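Local coordinates for aromatic amino acid aminotransferase I (Candida albicans WO-1, PDB 6HNU), which probably catalyses the pyridoxal 5'-phosphate-dependent transfer of the amino group from aromatic amino acids to 2-oxoglutarate, giving aromatic oxo-acids and glutamate, at residues B[14-18]-B[19-23]; B[146-149]-B[150-154]; B[170-173]-B[174-178]; B[200-204]-B[205-209]. All coordinates share one frame; numbering follows the deposited sequence. Where two conformers were deposited one is given.

Contact 1 of 4, residues B[14-18]-B[19-23]; sequences HLLSN and ESKAR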
loop_
_atom_site.group_PDB
_atom_site.type_symbol
_atom_site.label_atom_id
_atom_site.label_comp_id
_atom_site.label_asym_id
_atom_site.label_seq_id
_atom_site.Cartn_x
_atom_site.Cartn_y
_atom_site.Cartn_z
ATOM N N HIS B 14 2.605 8.938 24.952
ATOM C CA HIS B 14 1.856 8.005 25.836
ATOM C C HIS B 14 0.580 7.471 25.141
ATOM O O HIS B 14 -0.011 6.478 25.616
ATOM C CB HIS B 14 1.565 8.673 27.197
ATOM C CG HIS B 14 0.670 9.871 27.101
ATOM N ND1 HIS B 14 1.134 11.106 26.710
ATOM C CD2 HIS B 14 -0.647 10.018 27.314
ATOM C CE1 HIS B 14 0.139 11.975 26.725
ATOM N NE2 HIS B 14 -0.968 11.327 27.070
ATOM N N LEU B 15 0.139 8.044 24.026
ATOM C CA LEU B 15 -1.092 7.533 23.354
ATOM C C LEU B 15 -0.730 6.515 22.264
ATOM O O LEU B 15 -1.651 5.833 21.742
ATOM C CB LEU B 15 -1.888 8.723 22.812
ATOM C CG LEU B 15 -2.434 9.638 23.905
ATOM C CD1 LEU B 15 -3.269 10.749 23.287
ATOM C CD2 LEU B 15 -3.232 8.836 24.938
ATOM N N LEU B 16 0.563 6.389 21.926
ATOM C CA LEU B 16 1.016 5.302 21.018
ATOM C C LEU B 16 0.745 3.949 21.677
ATOM O O LEU B 16 0.879 3.845 22.906
ATOM C CB LEU B 16 2.507 5.447 20.724
ATOM C CG LEU B 16 2.922 6.677 19.941
ATOM C CD1 LEU B 16 4.421 6.866 20.034
ATOM C CD2 LEU B 16 2.480 6.603 18.462
ATOM N N SER B 17 0.378 2.953 20.880
ATOM C CA SER B 17 0.356 1.531 21.275
ATOM C C SER B 17 1.789 1.118 21.679
ATOM O O SER B 17 2.785 1.670 21.106
ATOM C CB SER B 17 -0.182 0.681 20.166
ATOM O OG SER B 17 0.819 0.393 19.213
ATOM N N ASN B 18 1.903 0.197 22.630
ATOM C CA ASN B 18 3.176 -0.463 23.023
ATOM C C ASN B 18 3.890 -0.971 21.760
ATOM O O ASN B 18 5.103 -0.700 21.621
ATOM C CB ASN B 18 2.908 -1.563 24.058
ATOM C CG ASN B 18 2.544 -0.996 25.415
ATOM O OD1 ASN B 18 2.636 0.212 25.639
ATOM N ND2 ASN B 18 2.120 -1.853 26.331
ATOM N N GLU B 19 3.148 -1.547 20.813
ATOM C CA GLU B 19 3.717 -2.193 19.601
ATOM C C GLU B 19 4.353 -1.120 18.700
ATOM O O GLU B 19 5.462 -1.335 18.159
ATOM C CB GLU B 19 2.620 -3.016 18.921
ATOM C CG GLU B 19 2.054 -4.142 19.808
ATOM C CD GLU B 19 0.927 -3.788 20.778
ATOM O OE1 GLU B 19 0.545 -2.617 20.850
ATOM O OE2 GLU B 19 0.408 -4.696 21.439
ATOM N N SER B 20 3.706 0.033 18.560
ATOM C CA SER B 20 4.208 1.152 17.725
ATOM C C SER B 20 5.513 1.663 18.350
ATOM O O SER B 20 6.517 1.858 17.623
ATOM C CB SER B 20 3.177 2.225 17.616
ATOM O OG SER B 20 3.616 3.289 16.817
ATOM N N LYS B 21 5.519 1.864 19.668
ATOM C CA LYS B 21 6.721 2.409 20.366
ATOM C C LYS B 21 7.928 1.488 20.161
ATOM O O LYS B 21 9.037 2.009 20.036
ATOM C CB LYS B 21 6.446 2.532 21.866
ATOM C CG LYS B 21 5.711 3.785 22.317
ATOM C CD LYS B 21 4.955 3.476 23.588
ATOM C CE LYS B 21 4.713 4.683 24.449
ATOM N NZ LYS B 21 3.517 4.469 25.303
ATOM N N ALA B 22 7.721 0.178 20.156
ATOM C CA ALA B 22 8.776 -0.863 20.011
ATOM C C ALA B 22 9.323 -0.998 18.575
ATOM O O ALA B 22 10.354 -1.683 18.408
ATOM C CB ALA B 22 8.242 -2.181 20.504
ATOM N N ARG B 23 8.683 -0.412 17.556
ATOM C CA ARG B 23 9.152 -0.503 16.142
ATOM C C ARG B 23 10.530 0.156 16.037
ATOM O O ARG B 23 10.753 1.131 16.773
ATOM C CB ARG B 23 8.160 0.131 15.165
ATOM C CG ARG B 23 6.915 -0.727 14.948
ATOM C CD ARG B 23 5.959 -0.177 13.897
ATOM N NE ARG B 23 4.818 -1.056 13.817
ATOM C CZ ARG B 23 4.784 -2.195 13.135
ATOM N NH1 ARG B 23 5.828 -2.591 12.405
ATOM N NH2 ARG B 23 3.708 -2.957 13.220
#

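Contact 2 of 4, residues B[146-149]-B[150-154]; sequences DSTL and RTFCS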
loop_
_atom_site.group_PDB
_atom_site.type_symbol
_atom_site.label_atom_id
_atom_site.label_comp_id
_atom_site.label_asym_id
_atom_site.label_seq_id
_atom_site.Cartn_x
_atom_site.Cartn_y
_atom_site.Cartn_z
ATOM N N ASP B 146 -5.850 2.168 8.321
ATOM C CA ASP B 146 -5.294 0.879 8.791
ATOM C C ASP B 146 -4.055 1.176 9.628
ATOM O O ASP B 146 -3.978 0.665 10.781
ATOM C CB ASP B 146 -5.014 -0.059 7.623
ATOM C CG ASP B 146 -4.559 -1.439 8.083
ATOM O OD1 ASP B 146 -5.335 -2.102 8.743
ATOM O OD2 ASP B 146 -3.486 -1.841 7.703
ATOM N N SER B 147 -3.189 2.046 9.122
ATOM C CA SER B 147 -1.919 2.459 9.794
ATOM C C SER B 147 -2.193 3.230 11.076
ATOM O O SER B 147 -1.413 3.014 12.042
ATOM C CB SER B 147 -1.004 3.239 8.882
ATOM O OG SER B 147 -0.676 2.434 7.755
ATOM N N THR B 148 -3.252 4.062 11.125
ATOM C CA THR B 148 -3.667 4.791 12.351
ATOM C C THR B 148 -4.001 3.781 13.456
ATOM O O THR B 148 -3.530 3.950 14.594
ATOM C CB THR B 148 -4.844 5.729 12.056
ATOM O OG1 THR B 148 -4.401 6.644 11.036
ATOM C CG2 THR B 148 -5.348 6.424 13.298
ATOM N N LEU B 149 -4.834 2.799 13.151
ATOM C CA LEU B 149 -5.223 1.773 14.141
ATOM C C LEU B 149 -3.957 1.039 14.594
ATOM O O LEU B 149 -3.802 0.799 15.803
ATOM C CB LEU B 149 -6.209 0.815 13.481
ATOM C CG LEU B 149 -7.636 1.328 13.299
ATOM C CD1 LEU B 149 -8.342 0.491 12.267
ATOM C CD2 LEU B 149 -8.375 1.298 14.618
ATOM N N ARG B 150 -2.994 0.804 13.699
ATOM C CA ARG B 150 -1.777 0.042 14.117
ATOM C C ARG B 150 -0.834 0.880 14.980
ATOM O O ARG B 150 -0.015 0.251 15.685
ATOM C CB ARG B 150 -1.055 -0.565 12.911
ATOM C CG ARG B 150 -1.908 -1.561 12.151
ATOM C CD ARG B 150 -1.335 -1.942 10.796
ATOM N NE ARG B 150 -0.324 -2.959 10.962
ATOM C CZ ARG B 150 0.369 -3.536 9.978
ATOM N NH1 ARG B 150 1.212 -4.494 10.275
ATOM N NH2 ARG B 150 0.212 -3.166 8.716
ATOM N N THR B 151 -0.883 2.205 14.874
ATOM C CA THR B 151 -0.007 3.171 15.571
ATOM C C THR B 151 -0.570 3.465 16.970
ATOM O O THR B 151 0.233 3.529 17.899
ATOM C CB THR B 151 0.137 4.427 14.716
ATOM O OG1 THR B 151 0.714 3.987 13.483
ATOM C CG2 THR B 151 0.937 5.523 15.381
ATOM N N PHE B 152 -1.901 3.584 17.130
ATOM C CA PHE B 152 -2.499 4.088 18.399
ATOM C C PHE B 152 -3.285 3.016 19.165
ATOM O O PHE B 152 -3.688 3.317 20.281
ATOM C CB PHE B 152 -3.373 5.297 18.118
ATOM C CG PHE B 152 -2.609 6.461 17.559
ATOM C CD1 PHE B 152 -1.634 7.089 18.309
ATOM C CD2 PHE B 152 -2.824 6.893 16.265
ATOM C CE1 PHE B 152 -0.934 8.179 17.806
ATOM C CE2 PHE B 152 -2.101 7.955 15.751
ATOM C CZ PHE B 152 -1.156 8.593 16.517
ATOM N N CYS B 153 -3.463 1.825 18.630
ATOM C CA CYS B 153 -4.366 0.802 19.225
ATOM C C CYS B 153 -3.708 -0.568 19.331
ATOM O O CYS B 153 -3.105 -1.011 18.349
ATOM C CB CYS B 153 -5.626 0.672 18.384
ATOM S SG CYS B 153 -6.559 2.225 18.279
ATOM N N SER B 154 -3.853 -1.210 20.507
ATOM C CA SER B 154 -3.582 -2.644 20.751
ATOM C C SER B 154 -4.942 -3.349 20.772
ATOM O O SER B 154 -5.979 -2.651 21.023
ATOM C CB SER B 154 -2.795 -2.858 22.040
ATOM O OG SER B 154 -1.686 -1.935 22.187
HETATM O O HOH W 1 -0.846 -0.406 7.629
#

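Contact 3 of 4, residues B[170-173]-B[174-178]; sequences LESA and NGQGV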
loop_
_atom_site.group_PDB
_atom_site.type_symbol
_atom_site.label_atom_id
_atom_site.label_comp_id
_atom_site.label_asym_id
_atom_site.label_seq_id
_atom_site.Cartn_x
_atom_site.Cartn_y
_atom_site.Cartn_z
ATOM N N LEU B 170 -14.776 0.322 9.969
ATOM C CA LEU B 170 -15.198 -0.586 11.055
ATOM C C LEU B 170 -14.565 -1.962 10.825
ATOM O O LEU B 170 -14.103 -2.562 11.797
ATOM C CB LEU B 170 -16.725 -0.683 11.052
ATOM C CG LEU B 170 -17.503 0.587 11.408
ATOM C CD1 LEU B 170 -18.999 0.301 11.380
ATOM C CD2 LEU B 170 -17.064 1.130 12.746
ATOM N N GLU B 171 -14.623 -2.472 9.603
ATOM C CA GLU B 171 -13.967 -3.759 9.220
ATOM C C GLU B 171 -12.488 -3.716 9.592
ATOM O O GLU B 171 -11.986 -4.705 10.135
ATOM C CB GLU B 171 -14.123 -4.043 7.727
ATOM C CG GLU B 171 -13.532 -5.391 7.274
ATOM C CD GLU B 171 -14.103 -6.608 7.997
ATOM O OE1 GLU B 171 -15.241 -6.502 8.498
ATOM O OE2 GLU B 171 -13.410 -7.651 8.091
ATOM N N SER B 172 -11.783 -2.627 9.266
ATOM C CA SER B 172 -10.349 -2.488 9.599
ATOM C C SER B 172 -10.167 -2.622 11.117
ATOM O O SER B 172 -9.262 -3.374 11.536
ATOM C CB SER B 172 -9.801 -1.199 9.060
ATOM O OG SER B 172 -8.453 -1.034 9.453
ATOM N N ALA B 173 -10.970 -1.895 11.904
ATOM C CA ALA B 173 -10.903 -1.935 13.380
ATOM C C ALA B 173 -11.204 -3.369 13.849
ATOM O O ALA B 173 -10.462 -3.877 14.768
ATOM C CB ALA B 173 -11.836 -0.929 14.010
ATOM N N ASN B 174 -12.260 -3.977 13.303
ATOM C CA ASN B 174 -12.688 -5.355 13.686
ATOM C C ASN B 174 -11.522 -6.319 13.508
ATOM O O ASN B 174 -11.252 -7.143 14.415
ATOM C CB ASN B 174 -13.892 -5.818 12.877
ATOM C CG ASN B 174 -15.128 -5.003 13.198
ATOM O OD1 ASN B 174 -15.165 -4.319 14.223
ATOM N ND2 ASN B 174 -16.148 -5.138 12.365
ATOM N N GLY B 175 -10.785 -6.155 12.421
ATOM C CA GLY B 175 -9.648 -7.027 12.072
ATOM C C GLY B 175 -8.521 -6.896 13.067
ATOM O O GLY B 175 -7.785 -7.870 13.210
ATOM N N GLN B 176 -8.390 -5.753 13.739
ATOM C CA GLN B 176 -7.308 -5.522 14.710
ATOM C C GLN B 176 -7.808 -5.708 16.150
ATOM O O GLN B 176 -7.029 -5.440 17.056
ATOM C CB GLN B 176 -6.733 -4.147 14.442
ATOM C CG GLN B 176 -6.145 -4.075 13.046
ATOM C CD GLN B 176 -5.496 -2.754 12.794
ATOM O OE1 GLN B 176 -4.881 -2.141 13.680
ATOM N NE2 GLN B 176 -5.635 -2.311 11.551
ATOM N N GLY B 177 -9.016 -6.230 16.343
ATOM C CA GLY B 177 -9.614 -6.431 17.674
ATOM C C GLY B 177 -9.848 -5.123 18.411
ATOM O O GLY B 177 -9.779 -5.120 19.654
ATOM N N VAL B 178 -10.067 -4.014 17.694
ATOM C CA VAL B 178 -10.288 -2.694 18.338
ATOM C C VAL B 178 -11.785 -2.453 18.421
ATOM O O VAL B 178 -12.448 -2.519 17.374
ATOM C CB VAL B 178 -9.533 -1.585 17.597
ATOM C CG1 VAL B 178 -9.782 -0.230 18.240
ATOM C CG2 VAL B 178 -8.053 -1.942 17.538
#

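Contact 4 of 4, residues B[200-204]-B[205-209]; sequences SRWVG and NKPKF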
loop_
_atom_site.group_PDB
_atom_site.type_symbol
_atom_site.label_atom_id
_atom_site.label_comp_id
_atom_site.label_asym_id
_atom_site.label_seq_id
_atom_site.Cartn_x
_atom_site.Cartn_y
_atom_site.Cartn_z
ATOM N N SER B 200 -17.508 11.805 30.627
ATOM C CA SER B 200 -17.502 12.245 32.051
ATOM C C SER B 200 -17.672 11.029 32.971
ATOM O O SER B 200 -17.193 11.123 34.092
ATOM C CB SER B 200 -18.549 13.284 32.353
ATOM O OG SER B 200 -19.836 12.691 32.239
ATOM N N ARG B 201 -18.333 9.960 32.515
ATOM C CA ARG B 201 -18.593 8.732 33.328
ATOM C C ARG B 201 -17.840 7.530 32.746
ATOM O O ARG B 201 -18.210 6.367 33.063
ATOM C CB ARG B 201 -20.088 8.443 33.431
ATOM C CG ARG B 201 -20.917 8.956 32.269
ATOM C CD ARG B 201 -22.264 8.275 32.169
ATOM N NE ARG B 201 -22.104 7.160 31.246
ATOM C CZ ARG B 201 -22.440 7.138 29.948
ATOM N NH1 ARG B 201 -23.038 8.179 29.364
ATOM N NH2 ARG B 201 -22.180 6.029 29.254
ATOM N N TRP B 202 -16.812 7.774 31.929
ATOM C CA TRP B 202 -16.104 6.667 31.237
ATOM C C TRP B 202 -15.561 5.677 32.273
ATOM O O TRP B 202 -14.769 6.105 33.133
ATOM C CB TRP B 202 -14.953 7.165 30.359
ATOM C CG TRP B 202 -14.439 6.062 29.493
ATOM C CD1 TRP B 202 -13.355 5.262 29.723
ATOM C CD2 TRP B 202 -15.054 5.584 28.290
ATOM N NE1 TRP B 202 -13.237 4.327 28.732
ATOM C CE2 TRP B 202 -14.261 4.502 27.829
ATOM C CE3 TRP B 202 -16.142 5.999 27.518
ATOM C CZ2 TRP B 202 -14.545 3.833 26.643
ATOM C CZ3 TRP B 202 -16.437 5.308 26.363
ATOM C CH2 TRP B 202 -15.640 4.249 25.924
ATOM N N VAL B 203 -15.894 4.402 32.146
ATOM C CA VAL B 203 -15.259 3.345 32.997
ATOM C C VAL B 203 -14.099 2.672 32.234
ATOM O O VAL B 203 -14.232 2.413 31.020
ATOM C CB VAL B 203 -16.287 2.316 33.515
ATOM C CG1 VAL B 203 -17.023 1.604 32.409
ATOM C CG2 VAL B 203 -15.619 1.274 34.391
ATOM N N GLY B 204 -13.010 2.377 32.949
ATOM C CA GLY B 204 -11.858 1.590 32.459
ATOM C C GLY B 204 -10.940 2.454 31.618
ATOM O O GLY B 204 -10.998 3.716 31.741
ATOM N N ASN B 205 -10.088 1.839 30.812
ATOM C CA ASN B 205 -9.088 2.612 30.037
ATOM C C ASN B 205 -9.851 3.486 29.026
ATOM O O ASN B 205 -10.767 3.008 28.325
ATOM C CB ASN B 205 -8.014 1.737 29.393
ATOM C CG ASN B 205 -7.138 1.027 30.406
ATOM O OD1 ASN B 205 -6.629 1.649 31.333
ATOM N ND2 ASN B 205 -6.925 -0.260 30.203
ATOM N N LYS B 206 -9.444 4.738 28.960
ATOM C CA LYS B 206 -10.067 5.738 28.074
ATOM C C LYS B 206 -9.887 5.321 26.619
ATOM O O LYS B 206 -8.996 4.551 26.261
ATOM C CB LYS B 206 -9.469 7.107 28.359
ATOM C CG LYS B 206 -7.966 7.216 28.175
ATOM C CD LYS B 206 -7.432 8.613 28.458
ATOM C CE LYS B 206 -8.072 9.238 29.684
ATOM N NZ LYS B 206 -7.295 10.405 30.154
ATOM N N PRO B 207 -10.753 5.814 25.725
ATOM C CA PRO B 207 -10.606 5.530 24.310
ATOM C C PRO B 207 -9.331 6.221 23.821
ATOM O O PRO B 207 -9.036 7.281 24.296
ATOM C CB PRO B 207 -11.847 6.125 23.634
ATOM C CG PRO B 207 -12.720 6.625 24.746
ATOM C CD PRO B 207 -11.870 6.720 25.997
ATOM N N LYS B 208 -8.644 5.622 22.844
ATOM C CA LYS B 208 -7.396 6.201 22.277
ATOM C C LYS B 208 -7.717 7.420 21.426
ATOM O O LYS B 208 -6.928 8.369 21.433
ATOM C CB LYS B 208 -6.652 5.143 21.467
ATOM C CG LYS B 208 -6.392 3.870 22.247
ATOM C CD LYS B 208 -5.662 4.057 23.574
ATOM C CE LYS B 208 -4.325 4.764 23.458
ATOM N NZ LYS B 208 -3.302 3.879 22.840
ATOM N N PHE B 209 -8.833 7.403 20.717
ATOM C CA PHE B 209 -9.191 8.534 19.847
ATOM C C PHE B 209 -10.653 8.456 19.414
ATOM O O PHE B 209 -11.363 7.422 19.580
ATOM C CB PHE B 209 -8.223 8.560 18.655
ATOM C CG PHE B 209 -8.220 7.369 17.733
ATOM C CD1 PHE B 209 -9.279 7.113 16.864
ATOM C CD2 PHE B 209 -7.105 6.561 17.646
ATOM C CE1 PHE B 209 -9.251 6.030 16.011
ATOM C CE2 PHE B 209 -7.063 5.495 16.760
ATOM C CZ PHE B 209 -8.134 5.238 15.931
#

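Contact 1 of 4, residues B[14-18]-B[19-23]
Ser-17 and Ser-20 meet in a local N-cap contact that starts the short helix 18-22, in the N-terminal arm of this aminotransferase of class I. Ser-17 is the N-cap residue. Its OG lies between the backbone N and the carbonyl carbon (chi1 82°), which carries it over the first turn, where it accepts the amide of Ser-20 with 3.0 Å between Ser-20 N and Ser-17 OG. The first backbone bonds follow: Lys-21 N donates to Ser-17 O at 3.1 Å with a nearly straight N-H...O angle of 164°, and Ala-22 N reaches Asn-18 O. The cap hydroxyl thus accepts an amide of the first turn.

Around this polar start the side chains divide. The Glu-19 chain bends at chi2 (85°) and folds back beside the cap, OE1 coming within 3.4 Å of Ser-17 CB; the same OE1 is hydrogen-bonded to Ser-154 OG, just beyond helix 141-152. Leu-16 turns toward the helix, and its CD2 rests 3.9 Å from Ser-20 OG, while its buried side chain also packs on Leu-317 and Arg-320 of helix 315-327 and on Thr-151. The helix is further tied to helix 315-327 by Arg-320, which bonds the carbonyls of Ser-20 and Arg-23, and Glu-19 packs on Gly-175 of the second subunit. On the solvent side, Lys-21 runs back extended along the preceding loop. Its CG packs on Leu-16 CB at 3.9 Å, and its NZ ends 3.6 Å from Leu-16 O.

Contact 2 of 4, residues B[146-149]-B[150-154]
The last turns of helix 141-152, whose N-terminal end carries the cofactor-binding Asn-141 and Thr-142, bring Asp-146 and Arg-150 together at the dimer interface. They are one turn apart, with their carboxylate and guanidinium planes 49° apart. Asp-146 OD2 and Arg-150 NH2 stand 4.1 Å from each other, too far for a salt bridge within the chain; each instead pairs with its counterpart in the second subunit, Asp-146 with Arg-150 of that chain and the reverse. One water joins the local pair, donating to Asp-146 OD2 and to Ser-147 OG and accepting from Arg-150 NH2. Ser-147 OG is also hydrogen-bonded to Glu-143 OE2. The carboxylates probably offset the like charges of the two Arg-150 groups, which come close across the interface.

Helical bonds run from Arg-150 N to Asp-146 O and from Phe-152 N to Thr-148 O, and Cys-153 N makes a weak one to Leu-149 O as the helix ends. The Phe-152 ring has Thr-151 CG2 over the centre of one face and Thr-148 CG2 in plane at its edge, 3.9 Å from CD2. Thr-151 turns its hydroxyl beside its own backbone N (chi1 -60°): OG1 donates to Ser-147 O at 2.7 Å, tilted 34° from the carbonyl plane.

Contact 3 of 4, residues B[170-173]-B[174-178]
Ala-173 O takes two backbone donors from opposite faces of its carbonyl plane: Val-178 N at 3.0 Å, with an N-H...O angle of 166°, and Gln-176 N, also 3.0 Å from Ala-173 O but far more bent. The Val-178 bond, with Gly-177 N reaching Asn-174 O, makes a Schellman motif that ends helix 167-175. Gly-177 is its C-prime residue and has the positive phi (64°) needed to turn the chain out of the helix. Ahead of this end, Asn-174 N donates to Leu-170 O at 2.8 Å and Gly-175 N to Glu-171 O.

Further out, the bent Glu-171 side chain sets its carboxylate almost perpendicular to the Asn-174 amide, with OE1 4.2 Å from ND2, while OE2 is held by Gln-24 N of the second subunit. Gln-176 extends beyond CG along the helix flank, where its NE2 makes a weak hydrogen bond to Asp-146 O. Ala-173 CB and Val-178 CB meet across the turn at 4.3 Å.

The turn lies within the beta-alpha-beta crossover from strand 158-162 to strand 179-186. Leu-170 and Ala-173 pack on Thr-180 of the latter strand, Val-178 touches Cys-153, and Ser-172 and Gln-176 lie against Leu-149 of helix 141-152.

Contact 4 of 4, residues B[200-204]-B[205-209]
With CG anti to the backbone N (chi1 -169°) and the ring turned across that bond (chi2 -97°), Trp-202 swings its indole over the bend that follows and meets Asn-205, Lys-206 and Pro-207. This surface loop leads from helix 192-200 to strand 209-212, an inner strand of the large mixed sheet. Gly-204, with positive phi, lies at the bend between Trp-202 and the three residues its indole meets.

Trp-202 NE1 donates to Asn-205 O at 2.8 Å. The oxygen sits near the ring edge, 16° out of the indole plane, but the N-H comes in from above the Asn-205 carbonyl plane instead of along a lone pair. Over one face of the same indole lies the proline: Pro-207 CD stands 3.7 Å from Trp-202 CE2 and makes a CH-pi contact, 3.9 Å from the centroid of the five-membered ring. Pro-207 CG continues over the six-membered ring, 3.8 Å from Trp-202 CZ2, and the two side chains run in opposite senses as they overlap. The CA of Lys-206 lies 3.5 Å from Trp-202 NE1.

Outside the bend, Trp-202 packs on Thr-158 and Pro-207 on Leu-160, both of strand 158-162, and Gln-447 bonds Val-203 N. The indole thus satisfies its single N-H at its edge while an apolar CH surface occupies a face, a pairing that probably limits rotation of the indole, held at its edge by a backbone carbonyl and at a face by the proline ring.

Overall arrangement
The four contacts lie on one side of the chain's centre and follow one another along the sequence. Contacts 1 and 2, with centres 9 Å apart, join directly: Ser-17 N is 3.0 Å from Thr-151 O. Contact 2 also meets contact 3, whose centre is 10 Å away, through Leu-149 and Asp-146. Lys-208 of contact 4 reaches both contact 1, at Leu-15 O (2.8 Å from NZ), and contact 2, at Phe-152 O. Contacts 1, 2 and 3 touch the second subunit. Nearest to the cofactor are contacts 2 and 3: the side chains of Asp-146 and Leu-170 each lie about 10 Å from a bound pyridoxal-5'-phosphate, whereas contacts 1 and 4 lie away from the sites.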